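Local structure of phenazine biosynthesis protein PhzF family (Enterococcus faecalis, 1S7J) at residues A21-M35 against E46-R60. The protein is probably an isomerase of the PhzF family, whose fold is related to that of diaminopimelate epimerase, though its substrate is not established. Residues are numbered along the deposited sequence; the frame is centred on the assembly and turned at random.
Sequences AAVYVLEKWLPEAVM and ETAFTVKEGQSYALR
Ala22 and Tyr24 exchange backbone hydrogen bonds with Glu46, Ala48 and Thr50, joining strands 21-25 and 47-53 in parallel; the axes approach to 4.6 Å and are inclined by 16°. Five backbone bonds, from Ala22 N to Glu46 O at one end to Leu26 N to Thr50 O at the other, join their edges; the tightest puts Tyr24 N 2.7 Å from Ala48 O. Beyond the last, a water donates to Leu26 O and accepts a weak bond from Lys52 N. Ala58 O takes two donors: Val51 N, and Thr50 OG1 at 3.1 Å from above the carbonyl plane. With OG1 anti to the backbone N (chi1 -172°), Thr50 leaves its methyl CG2 against Val25 CG2.

Over the Phe49 ring, Met35 SD lies 3.7 Å from Phe49 CG, a Met-aromatic contact. Trp29 is sandwiched: Val51 CG2 lies 3.7 Å from the centroid of its six-membered ring, a CH-pi contact over the face, and Arg60 NE lies over the opposite face, toward the rim. Its NE1 gives Glu53 OE2 only a weak bond (3.3 Å, N-H...O angle 136°), with ring and carboxylate nearly perpendicular. Arg60 CZ is 5.4 Å from the centroid of the Trp29 six-membered ring, so any cation-pi attraction is weak at most; the guanidinium has its stronger partner in Glu67, a salt bridge through NH2.

Glu46, the predicted active-site residue, bonds through its carboxylate to His73 while its carbonyl O accepts from Ala22 N. The backbone bond thus probably helps to position the main chain at Glu46, while a separate polar partner orients the carboxylate.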
ATOM      1  N   ALA A  21       2.123   2.447  -9.780  1.00 18.03           N
ATOM      2  CA  ALA A  21       2.271   3.862  -9.472  1.00 21.24           C
ATOM      3  C   ALA A  21       3.252   4.493 -10.446  1.00 22.80           C
ATOM      4  O   ALA A  21       4.141   3.817 -10.967  1.00 23.87           O
ATOM      5  CB  ALA A  21       2.766   4.052  -8.028  1.00 18.74           C
ATOM      6  N   ALA A  22       3.074   5.772 -10.719  1.00 18.72           N
ATOM      7  CA  ALA A  22       3.962   6.502 -11.608  1.00 17.01           C
ATOM      8  C   ALA A  22       4.829   7.376 -10.731  1.00 15.30           C
ATOM      9  O   ALA A  22       4.329   7.990  -9.810  1.00 14.53           O
ATOM     10  CB  ALA A  22       3.163   7.366 -12.545  1.00 19.99           C
ATOM     11  N   VAL A  23       6.137   7.425 -10.991  1.00 14.58           N
ATOM     12  CA  VAL A  23       7.005   8.278 -10.189  1.00 20.24           C
ATOM     13  C   VAL A  23       7.811   9.236 -11.045  1.00 22.76           C
ATOM     14  O   VAL A  23       8.347   8.854 -12.081  1.00 21.33           O
ATOM     15  CB  VAL A  23       7.913   7.481  -9.233  1.00 18.77           C
ATOM     16  CG1 VAL A  23       7.630   5.999  -9.321  1.00 22.87           C
ATOM     17  CG2 VAL A  23       9.374   7.798  -9.471  1.00 14.50           C
ATOM     18  N   TYR A  24       7.812  10.509 -10.652  1.00 17.73           N
ATOM     19  CA  TYR A  24       8.550  11.539 -11.367  1.00 19.63           C
ATOM     20  C   TYR A  24       9.632  12.113 -10.500  1.00 23.42           C
ATOM     21  O   TYR A  24       9.339  12.708  -9.440  1.00 26.04           O
ATOM     22  CB  TYR A  24       7.637  12.685 -11.788  1.00 13.06           C
ATOM     23  CG  TYR A  24       6.770  12.413 -12.971  1.00 15.45           C
ATOM     24  CD1 TYR A  24       5.730  11.493 -12.903  1.00 17.71           C
ATOM     25  CD2 TYR A  24       6.960  13.106 -14.169  1.00 12.50           C
ATOM     26  CE1 TYR A  24       4.892  11.268 -13.995  1.00 18.82           C
ATOM     27  CE2 TYR A  24       6.131  12.896 -15.264  1.00 14.83           C
ATOM     28  CZ  TYR A  24       5.099  11.981 -15.174  1.00 16.70           C
ATOM     29  OH  TYR A  24       4.261  11.805 -16.230  1.00 24.13           O
ATOM     30  N   VAL A  25      10.892  11.914 -10.887  1.00 21.62           N
ATOM     31  CA  VAL A  25      12.005  12.484 -10.148  1.00 21.61           C
ATOM     32  C   VAL A  25      12.350  13.783 -10.875  1.00 20.76           C
ATOM     33  O   VAL A  25      12.881  13.768 -11.974  1.00 18.12           O
ATOM     34  CB  VAL A  25      13.243  11.555 -10.098  1.00 23.60           C
ATOM     35  CG1 VAL A  25      14.318  12.185  -9.215  1.00 24.80           C
ATOM     36  CG2 VAL A  25      12.870  10.189  -9.544  1.00 22.51           C
ATOM     37  N   LEU A  26      11.985  14.897 -10.249  1.00 24.32           N
ATOM     38  CA  LEU A  26      12.199  16.233 -10.799  1.00 25.13           C
ATOM     39  C   LEU A  26      13.442  16.915 -10.224  1.00 28.95           C
ATOM     40  O   LEU A  26      13.879  16.599  -9.109  1.00 23.96           O
ATOM     41  CB  LEU A  26      10.976  17.113 -10.489  1.00 26.03           C
ATOM     42  CG  LEU A  26       9.577  16.507 -10.601  1.00 22.88           C
ATOM     43  CD1 LEU A  26       8.564  17.415  -9.943  1.00 21.19           C
ATOM     44  CD2 LEU A  26       9.236  16.277 -12.051  1.00 25.80           C
ATOM     45  N   GLU A  27      14.004  17.851 -10.980  1.00 31.98           N
ATOM     46  CA  GLU A  27      15.181  18.584 -10.529  1.00 38.78           C
ATOM     47  C   GLU A  27      14.771  19.808  -9.705  1.00 39.32           C
ATOM     48  O   GLU A  27      15.595  20.425  -9.032  1.00 39.79           O
ATOM     49  CB  GLU A  27      16.062  18.984 -11.720  1.00 44.27           C
ATOM     50  CG  GLU A  27      15.335  19.671 -12.864  1.00 55.91           C
ATOM     51  CD  GLU A  27      16.253  19.986 -14.039  1.00 64.63           C
ATOM     52  OE1 GLU A  27      17.013  19.086 -14.464  1.00 65.03           O
ATOM     53  OE2 GLU A  27      16.213  21.134 -14.538  1.00 69.08           O
ATOM     54  N   LYS A  28      13.482  20.145  -9.791  1.00 37.18           N
ATOM     55  CA  LYS A  28      12.871  21.260  -9.068  1.00 37.92           C
ATOM     56  C   LYS A  28      11.355  21.022  -9.038  1.00 36.53           C
ATOM     57  O   LYS A  28      10.840  20.176  -9.761  1.00 35.75           O
ATOM     58  CB  LYS A  28      13.197  22.605  -9.735  1.00 39.85           C
ATOM     59  CG  LYS A  28      12.836  22.683 -11.203  1.00 44.76           C
ATOM     60  CD  LYS A  28      13.292  23.990 -11.827  1.00 43.35           C
ATOM     61  CE  LYS A  28      12.998  24.009 -13.324  1.00 46.72           C
ATOM     62  NZ  LYS A  28      13.330  25.317 -13.949  1.00 42.73           N
ATOM     63  N   TRP A  29      10.653  21.735  -8.180  1.00 33.85           N
ATOM     64  CA  TRP A  29       9.223  21.560  -8.069  1.00 32.94           C
ATOM     65  C   TRP A  29       8.368  22.205  -9.151  1.00 34.99           C
ATOM     66  O   TRP A  29       8.568  23.364  -9.521  1.00 34.63           O
ATOM     67  CB  TRP A  29       8.732  22.012  -6.710  1.00 29.72           C
ATOM     68  CG  TRP A  29       8.993  21.038  -5.619  1.00 31.16           C
ATOM     69  CD1 TRP A  29       9.753  21.237  -4.509  1.00 31.05           C
ATOM     70  CD2 TRP A  29       8.458  19.701  -5.503  1.00 28.72           C
ATOM     71  NE1 TRP A  29       9.726  20.124  -3.704  1.00 32.09           N
ATOM     72  CE2 TRP A  29       8.940  19.168  -4.290  1.00 33.25           C
ATOM     73  CE3 TRP A  29       7.628  18.915  -6.301  1.00 30.51           C
ATOM     74  CZ2 TRP A  29       8.614  17.875  -3.859  1.00 29.95           C
ATOM     75  CZ3 TRP A  29       7.308  17.631  -5.869  1.00 33.31           C
ATOM     76  CH2 TRP A  29       7.803  17.130  -4.662  1.00 34.11           C
ATOM     77  N   LEU A  30       7.411  21.429  -9.641  1.00 33.31           N
ATOM     78  CA  LEU A  30       6.464  21.892 -10.639  1.00 31.35           C
ATOM     79  C   LEU A  30       5.309  22.516  -9.855  1.00 28.23           C
ATOM     80  O   LEU A  30       5.169  22.263  -8.654  1.00 27.95           O
ATOM     81  CB  LEU A  30       5.932  20.697 -11.456  1.00 32.46           C
ATOM     82  CG  LEU A  30       6.841  20.039 -12.500  1.00 35.13           C
ATOM     83  CD1 LEU A  30       6.287  18.679 -12.899  1.00 35.45           C
ATOM     84  CD2 LEU A  30       6.977  20.950 -13.718  1.00 33.95           C
ATOM     85  N   PRO A  31       4.507  23.372 -10.502  1.00 26.97           N
ATOM     86  CA  PRO A  31       3.377  23.995  -9.805  1.00 27.06           C
ATOM     87  C   PRO A  31       2.394  22.907  -9.357  1.00 24.34           C
ATOM     88  O   PRO A  31       2.333  21.844  -9.972  1.00 26.95           O
ATOM     89  CB  PRO A  31       2.768  24.878 -10.880  1.00 26.56           C
ATOM     90  CG  PRO A  31       3.967  25.289 -11.695  1.00 29.00           C
ATOM     91  CD  PRO A  31       4.705  23.982 -11.831  1.00 28.85           C
ATOM     92  N   GLU A  32       1.670  23.159  -8.278  1.00 26.67           N
ATOM     93  CA  GLU A  32       0.689  22.210  -7.747  1.00 29.20           C
ATOM     94  C   GLU A  32      -0.281  21.729  -8.830  1.00 28.44           C
ATOM     95  O   GLU A  32      -0.561  20.525  -8.937  1.00 28.83           O
ATOM     96  CB  GLU A  32      -0.079  22.876  -6.590  1.00 28.62           C
ATOM     97  CG  GLU A  32      -1.590  22.579  -6.516  1.00 48.83           C
ATOM     98  CD  GLU A  32      -1.921  21.267  -5.819  1.00 58.89           C
ATOM     99  OE1 GLU A  32      -3.003  20.693  -6.112  1.00 65.38           O
ATOM    100  OE2 GLU A  32      -1.120  20.817  -4.965  1.00 66.70           O
ATOM    101  N   ALA A  33      -0.788  22.679  -9.619  1.00 30.47           N
ATOM    102  CA  ALA A  33      -1.745  22.403 -10.693  1.00 31.19           C
ATOM    103  C   ALA A  33      -1.208  21.392 -11.703  1.00 31.15           C
ATOM    104  O   ALA A  33      -1.873  20.404 -12.035  1.00 30.95           O
ATOM    105  CB  ALA A  33      -2.113  23.704 -11.397  1.00 27.15           C
ATOM    106  N   VAL A  34      -0.006  21.641 -12.189  1.00 28.14           N
ATOM    107  CA  VAL A  34       0.621  20.770 -13.155  1.00 27.98           C
ATOM    108  C   VAL A  34       0.771  19.347 -12.651  1.00 27.18           C
ATOM    109  O   VAL A  34       0.602  18.390 -13.413  1.00 27.64           O
ATOM    110  CB  VAL A  34       1.988  21.293 -13.560  1.00 28.31           C
ATOM    111  CG1 VAL A  34       2.615  20.383 -14.596  1.00 23.23           C
ATOM    112  CG2 VAL A  34       1.863  22.711 -14.086  1.00 28.84           C
ATOM    113  N   MET A  35       1.145  19.198 -11.394  1.00 23.10           N
ATOM    114  CA  MET A  35       1.318  17.884 -10.812  1.00 24.11           C
ATOM    115  C   MET A  35      -0.015  17.154 -10.675  1.00 20.80           C
ATOM    116  O   MET A  35      -0.073  15.920 -10.754  1.00 21.10           O
ATOM    117  CB  MET A  35       2.020  17.986  -9.460  1.00 24.13           C
ATOM    118  CG  MET A  35       3.460  18.477  -9.550  1.00 25.17           C
ATOM    119  SD  MET A  35       4.389  18.189  -8.020  1.00 23.83           S
ATOM    120  CE  MET A  35       4.142  19.785  -7.223  1.00 20.17           C
ATOM    121  N   GLU A  46      -1.811   6.314  -8.013  1.00 29.42           N
ATOM    122  CA  GLU A  46      -1.136   7.473  -7.446  1.00 27.51           C
ATOM    123  C   GLU A  46       0.053   7.825  -8.336  1.00 24.47           C
ATOM    124  O   GLU A  46       0.617   6.943  -9.001  1.00 22.33           O
ATOM    125  CB  GLU A  46      -0.585   7.148  -6.024  1.00 29.17           C
ATOM    126  CG  GLU A  46      -1.555   7.341  -4.839  1.00 42.99           C
ATOM    127  CD  GLU A  46      -2.500   6.150  -4.601  1.00 51.61           C
ATOM    128  OE1 GLU A  46      -3.581   6.360  -3.988  1.00 55.86           O
ATOM    129  OE2 GLU A  46      -2.164   5.019  -5.000  1.00 52.56           O
ATOM    130  N   THR A  47       0.422   9.098  -8.339  1.00 22.29           N
ATOM    131  CA  THR A  47       1.570   9.596  -9.088  1.00 20.08           C
ATOM    132  C   THR A  47       2.444  10.337  -8.072  1.00 19.62           C
ATOM    133  O   THR A  47       2.039  11.352  -7.525  1.00 18.87           O
ATOM    134  CB  THR A  47       1.173  10.568 -10.205  1.00 18.30           C
ATOM    135  OG1 THR A  47       0.364   9.890 -11.161  1.00 19.12           O
ATOM    136  CG2 THR A  47       2.426  11.105 -10.912  1.00 17.53           C
ATOM    137  N   ALA A  48       3.628   9.809  -7.816  1.00 19.60           N
ATOM    138  CA  ALA A  48       4.553  10.407  -6.859  1.00 21.13           C
ATOM    139  C   ALA A  48       5.587  11.306  -7.515  1.00 23.11           C
ATOM    140  O   ALA A  48       6.190  10.941  -8.501  1.00 23.92           O
ATOM    141  CB  ALA A  48       5.245   9.308  -6.062  1.00 17.44           C
ATOM    142  N   PHE A  49       5.752  12.500  -6.967  1.00 23.88           N
ATOM    143  CA  PHE A  49       6.727  13.463  -7.466  1.00 21.43           C
ATOM    144  C   PHE A  49       7.733  13.702  -6.347  1.00 23.42           C
ATOM    145  O   PHE A  49       7.342  13.935  -5.199  1.00 19.64           O
ATOM    146  CB  PHE A  49       6.048  14.785  -7.826  1.00 21.23           C
ATOM    147  CG  PHE A  49       4.988  14.654  -8.862  1.00 18.88           C
ATOM    148  CD1 PHE A  49       3.709  14.221  -8.517  1.00 25.71           C
ATOM    149  CD2 PHE A  49       5.250  14.962 -10.195  1.00 24.60           C
ATOM    150  CE1 PHE A  49       2.711  14.096  -9.477  1.00 25.32           C
ATOM    151  CE2 PHE A  49       4.259  14.838 -11.161  1.00 26.63           C
ATOM    152  CZ  PHE A  49       2.984  14.403 -10.796  1.00 26.25           C
ATOM    153  N   THR A  50       9.024  13.651  -6.673  1.00 21.81           N
ATOM    154  CA  THR A  50      10.062  13.859  -5.677  1.00 22.19           C
ATOM    155  C   THR A  50      11.177  14.767  -6.180  1.00 22.71           C
ATOM    156  O   THR A  50      11.421  14.853  -7.379  1.00 20.59           O
ATOM    157  CB  THR A  50      10.663  12.499  -5.212  1.00 22.39           C
ATOM    158  OG1 THR A  50      11.539  12.708  -4.105  1.00 24.48           O
ATOM    159  CG2 THR A  50      11.441  11.834  -6.339  1.00 20.41           C
ATOM    160  N   VAL A  51      11.799  15.499  -5.255  1.00 28.01           N
ATOM    161  CA  VAL A  51      12.916  16.392  -5.587  1.00 27.97           C
ATOM    162  C   VAL A  51      13.936  16.368  -4.442  1.00 29.73           C
ATOM    163  O   VAL A  51      13.590  16.588  -3.273  1.00 26.72           O
ATOM    164  CB  VAL A  51      12.486  17.843  -5.902  1.00 33.56           C
ATOM    165  CG1 VAL A  51      13.613  18.738  -6.390  1.00 34.78           C
ATOM    166  CG2 VAL A  51      11.342  17.914  -6.888  1.00 31.53           C
ATOM    167  N   LYS A  52      15.188  16.043  -4.780  1.00 33.85           N
ATOM    168  CA  LYS A  52      16.257  15.976  -3.793  1.00 35.33           C
ATOM    169  C   LYS A  52      16.454  17.333  -3.135  1.00 37.38           C
ATOM    170  O   LYS A  52      16.751  18.321  -3.808  1.00 35.31           O
ATOM    171  CB  LYS A  52      17.568  15.528  -4.449  1.00 36.43           C
ATOM    172  CG  LYS A  52      18.677  15.169  -3.456  1.00 34.31           C
ATOM    173  CD  LYS A  52      20.017  15.030  -4.155  1.00 39.51           C
ATOM    174  CE  LYS A  52      21.116  14.594  -3.204  1.00 38.89           C
ATOM    175  NZ  LYS A  52      20.975  13.170  -2.782  1.00 44.78           N
ATOM    176  N   GLU A  53      16.220  17.383  -1.826  1.00 37.73           N
ATOM    177  CA  GLU A  53      16.392  18.609  -1.060  1.00 38.93           C
ATOM    178  C   GLU A  53      17.440  18.363   0.039  1.00 39.70           C
ATOM    179  O   GLU A  53      17.119  17.960   1.163  1.00 37.24           O
ATOM    180  CB  GLU A  53      15.051  19.086  -0.487  1.00 39.83           C
ATOM    181  CG  GLU A  53      14.095  19.587  -1.579  1.00 43.78           C
ATOM    182  CD  GLU A  53      12.812  20.194  -1.033  1.00 41.34           C
ATOM    183  OE1 GLU A  53      12.393  19.826   0.084  1.00 42.99           O
ATOM    184  OE2 GLU A  53      12.218  21.041  -1.737  1.00 43.55           O
ATOM    185  N   GLY A  54      18.693  18.613  -0.319  1.00 40.97           N
ATOM    186  CA  GLY A  54      19.788  18.397   0.588  1.00 39.78           C
ATOM    187  C   GLY A  54      20.248  16.955   0.489  1.00 39.84           C
ATOM    188  O   GLY A  54      20.881  16.561  -0.492  1.00 43.00           O
ATOM    189  N   GLN A  55      19.881  16.165   1.475  1.00 38.11           N
ATOM    190  CA  GLN A  55      20.254  14.752   1.542  1.00 37.86           C
ATOM    191  C   GLN A  55      18.998  13.893   1.651  1.00 35.06           C
ATOM    192  O   GLN A  55      19.063  12.653   1.710  1.00 38.36           O
ATOM    193  CB  GLN A  55      21.141  14.534   2.755  1.00 43.54           C
ATOM    194  CG  GLN A  55      20.529  15.063   4.038  1.00 49.36           C
ATOM    195  CD  GLN A  55      21.514  15.143   5.148  1.00 53.02           C
ATOM    196  OE1 GLN A  55      21.883  14.132   5.750  1.00 54.99           O
ATOM    197  NE2 GLN A  55      21.992  16.352   5.441  1.00 54.71           N
ATOM    198  N   SER A  56      17.866  14.557   1.744  1.00 34.03           N
ATOM    199  CA  SER A  56      16.585  13.900   1.832  1.00 31.88           C
ATOM    200  C   SER A  56      15.847  14.144   0.513  1.00 31.38           C
ATOM    201  O   SER A  56      16.274  14.981  -0.303  1.00 24.79           O
ATOM    202  CB  SER A  56      15.755  14.483   2.997  1.00 33.85           C
ATOM    203  OG  SER A  56      16.342  14.209   4.257  1.00 38.58           O
ATOM    204  N   TYR A  57      14.810  13.376   0.259  1.00 24.72           N
ATOM    205  CA  TYR A  57      14.023  13.568  -0.943  1.00 22.45           C
ATOM    206  C   TYR A  57      12.609  13.973  -0.541  1.00 24.20           C
ATOM    207  O   TYR A  57      11.924  13.236   0.179  1.00 15.71           O
ATOM    208  CB  TYR A  57      13.982  12.292  -1.802  1.00 19.80           C
ATOM    209  CG  TYR A  57      15.247  12.004  -2.582  1.00 24.94           C
ATOM    210  CD1 TYR A  57      16.263  11.217  -2.035  1.00 23.16           C
ATOM    211  CD2 TYR A  57      15.410  12.478  -3.888  1.00 20.61           C
ATOM    212  CE1 TYR A  57      17.400  10.906  -2.761  1.00 18.53           C
ATOM    213  CE2 TYR A  57      16.548  12.174  -4.624  1.00 22.97           C
ATOM    214  CZ  TYR A  57      17.541  11.384  -4.054  1.00 20.19           C
ATOM    215  OH  TYR A  57      18.668  11.064  -4.779  1.00 32.59           O
ATOM    216  N   ALA A  58      12.204  15.162  -0.948  1.00 20.66           N
ATOM    217  CA  ALA A  58      10.880  15.661  -0.651  1.00 25.82           C
ATOM    218  C   ALA A  58       9.841  14.884  -1.500  1.00 23.04           C
ATOM    219  O   ALA A  58       9.897  14.910  -2.725  1.00 25.97           O
ATOM    220  CB  ALA A  58      10.803  17.144  -0.952  1.00 19.86           C
ATOM    221  N   LEU A  59       8.937  14.167  -0.832  1.00 27.22           N
ATOM    222  CA  LEU A  59       7.907  13.394  -1.523  1.00 26.72           C
ATOM    223  C   LEU A  59       6.585  14.139  -1.600  1.00 27.46           C
ATOM    224  O   LEU A  59       6.252  14.936  -0.724  1.00 24.78           O
ATOM    225  CB  LEU A  59       7.683  12.050  -0.836  1.00 30.09           C
ATOM    226  CG  LEU A  59       8.021  10.793  -1.641  1.00 30.74           C
ATOM    227  CD1 LEU A  59       7.619   9.580  -0.837  1.00 28.18           C
ATOM    228  CD2 LEU A  59       7.319  10.790  -3.003  1.00 24.78           C
ATOM    229  N   ARG A  60       5.801  13.776  -2.614  1.00 24.22           N
ATOM    230  CA  ARG A  60       4.504  14.373  -2.881  1.00 25.52           C
ATOM    231  C   ARG A  60       3.681  13.326  -3.657  1.00 26.19           C
ATOM    232  O   ARG A  60       4.158  12.784  -4.655  1.00 26.95           O
ATOM    233  CB  ARG A  60       4.692  15.597  -3.758  1.00 26.30           C
ATOM    234  CG  ARG A  60       3.815  16.755  -3.437  1.00 30.27           C
ATOM    235  CD  ARG A  60       4.578  17.813  -2.684  1.00 25.23           C
ATOM    236  NE  ARG A  60       4.386  19.145  -3.259  1.00 31.23           N
ATOM    237  CZ  ARG A  60       3.228  19.812  -3.253  1.00 34.92           C
ATOM    238  NH1 ARG A  60       3.152  21.020  -3.796  1.00 36.65           N
ATOM    239  NH2 ARG A  60       2.153  19.271  -2.714  1.00 42.84           N
TER
HETATM  240  O   HOH W   1      16.338  17.002  -7.470  1.00 44.57           O